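Local coordinates for protein luciferase-like monooxygenase (Streptomyces bottropensis, PDB 4US5) that probably acts as a flavin-dependent monooxygenase of the bacterial luciferase family, placing one atom of molecular oxygen into its substrate, at residues Phe246-Arg249 with Met250-Asp254. Sequence-based numbering, arbitrary orientation.
Sequences FHRR and MSQGD
A Schellman motif ends helix 233-251 at the surface of this TIM-barrel-type luciferase fold, closed by Asp-254 N donating back to Arg-249 O (2.9 Å). Gly-253, at positive phi (75°), is its C-prime residue, and Gly-253 N donates to Met-250 O (3.1 Å). Gln-252 N also reaches Arg-249 O, so this carbonyl accepts two N-H groups, one from each face of its plane. One turn earlier, Met-250 N still makes a regular helical bond to Phe-246 O (2.9 Å). Ser-251 OG, set between its backbone N and carbonyl carbon (chi1 72°), donates back to Arg-248 O (2.6 Å). On the flank, selenomethionine Met-250 lies alongside Phe-246: its CG sits over one ring face, 3.9 Å from the centroid, in a CH-pi contact, while SE meets the ring obliquely in a Met-aromatic contact. Phe-53 packs edge-to-face with the same ring. An alanine in place of Phe-246 would probably open a gap beside Met-250 and free its bent side chain to turn. The extended chain of Arg-249 runs past the carboxylate of Asp-254; Asp-254 OD2 lies 3.5 Å from Arg-249 CG and, well out of the guanidinium plane, 4.0 Å from Arg-249 NE. This long salt bridge therefore rests on charge alone, and because Asp-254 OD2 also pairs with Arg-256, the carboxylate probably eases the repulsion between Arg-249 and Arg-256.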
loop_
_atom_site.group_PDB
_atom_site.type_symbol
_atom_site.label_atom_id
_atom_site.label_comp_id
_atom_site.label_asym_id
_atom_site.label_seq_id
_atom_site.Cartn_x
_atom_site.Cartn_y
_atom_site.Cartn_z
ATOM N N PHE B 246 31.160 1.134 -1.268
ATOM C CA PHE B 246 30.075 0.155 -1.334
ATOM C C PHE B 246 30.350 -0.809 -2.466
ATOM O O PHE B 246 30.208 -2.023 -2.308
ATOM C CB PHE B 246 28.699 0.847 -1.506
ATOM C CG PHE B 246 27.520 -0.099 -1.495
ATOM C CD1 PHE B 246 27.031 -0.619 -0.317
ATOM C CD2 PHE B 246 26.908 -0.457 -2.690
ATOM C CE1 PHE B 246 25.954 -1.496 -0.305
ATOM C CE2 PHE B 246 25.826 -1.327 -2.703
ATOM C CZ PHE B 246 25.334 -1.838 -1.508
ATOM N N HIS B 247 30.838 -0.304 -3.592
ATOM C CA HIS B 247 31.163 -1.205 -4.695
ATOM C C HIS B 247 32.363 -2.114 -4.422
ATOM O O HIS B 247 32.357 -3.255 -4.823
ATOM C CB HIS B 247 31.410 -0.449 -5.996
ATOM C CG HIS B 247 30.193 -0.313 -6.830
ATOM N ND1 HIS B 247 29.233 0.639 -6.571
ATOM C CD2 HIS B 247 29.736 -1.040 -7.876
ATOM C CE1 HIS B 247 28.238 0.497 -7.425
ATOM N NE2 HIS B 247 28.544 -0.484 -8.256
ATOM N N ARG B 248 33.406 -1.567 -3.809
ATOM C CA ARG B 248 34.584 -2.383 -3.441
ATOM C C ARG B 248 34.111 -3.533 -2.579
ATOM O O ARG B 248 34.475 -4.696 -2.806
ATOM C CB ARG B 248 35.626 -1.549 -2.679
ATOM C CG ARG B 248 36.702 -2.403 -2.012
ATOM C CD ARG B 248 37.709 -1.573 -1.237
ATOM N NE ARG B 248 38.671 -0.899 -2.111
ATOM C CZ ARG B 248 39.662 -0.131 -1.672
ATOM N NH1 ARG B 248 39.849 0.057 -0.376
ATOM N NH2 ARG B 248 40.490 0.424 -2.529
ATOM N N ARG B 249 33.290 -3.198 -1.588
ATOM C CA ARG B 249 32.858 -4.170 -0.613
ATOM C C ARG B 249 31.974 -5.227 -1.236
ATOM O O ARG B 249 32.158 -6.400 -1.006
ATOM C CB ARG B 249 32.106 -3.474 0.527
ATOM C CG ARG B 249 32.996 -2.732 1.491
ATOM C CD ARG B 249 32.121 -2.094 2.551
ATOM N NE ARG B 249 32.856 -1.440 3.603
ATOM C CZ ARG B 249 32.272 -0.840 4.634
ATOM N NH1 ARG B 249 30.930 -0.735 4.686
ATOM N NH2 ARG B 249 33.002 -0.285 5.567
HETATM N N MSE B 250 31.040 -4.801 -2.076
HETATM C CA MSE B 250 30.153 -5.762 -2.733
HETATM C C MSE B 250 30.943 -6.689 -3.640
HETATM O O MSE B 250 30.619 -7.873 -3.743
HETATM C CB MSE B 250 29.057 -5.061 -3.529
HETATM C CG MSE B 250 28.084 -4.269 -2.639
HETATM SE SE MSE B 250 26.915 -5.432 -1.556
HETATM C CE MSE B 250 25.635 -6.034 -2.951
ATOM N N SER B 251 31.988 -6.183 -4.285
ATOM C CA SER B 251 32.792 -7.028 -5.178
ATOM C C SER B 251 33.513 -8.124 -4.398
ATOM O O SER B 251 33.911 -9.126 -4.969
ATOM C CB SER B 251 33.810 -6.199 -5.994
ATOM O OG SER B 251 34.890 -5.718 -5.214
ATOM N N GLN B 252 33.675 -7.919 -3.083
ATOM C CA GLN B 252 34.358 -8.890 -2.207
ATOM C C GLN B 252 33.367 -9.741 -1.387
ATOM O O GLN B 252 33.782 -10.514 -0.517
ATOM C CB GLN B 252 35.287 -8.138 -1.262
ATOM C CG GLN B 252 36.381 -7.358 -1.967
ATOM C CD GLN B 252 37.128 -6.460 -1.040
ATOM O OE1 GLN B 252 36.596 -5.460 -0.541
ATOM N NE2 GLN B 252 38.365 -6.819 -0.766
ATOM N N GLY B 253 32.075 -9.600 -1.671
ATOM C CA GLY B 253 31.012 -10.300 -0.942
ATOM C C GLY B 253 30.729 -9.746 0.452
ATOM O O GLY B 253 30.132 -10.424 1.278
ATOM N N ASP B 254 31.141 -8.504 0.679
ATOM C CA ASP B 254 31.003 -7.826 1.952
ATOM C C ASP B 254 29.749 -6.962 1.827
ATOM O O ASP B 254 29.797 -5.856 1.266
ATOM C CB ASP B 254 32.251 -7.010 2.201
ATOM C CG ASP B 254 32.211 -6.199 3.472
ATOM O OD1 ASP B 254 31.258 -6.322 4.254
ATOM O OD2 ASP B 254 33.158 -5.413 3.670
#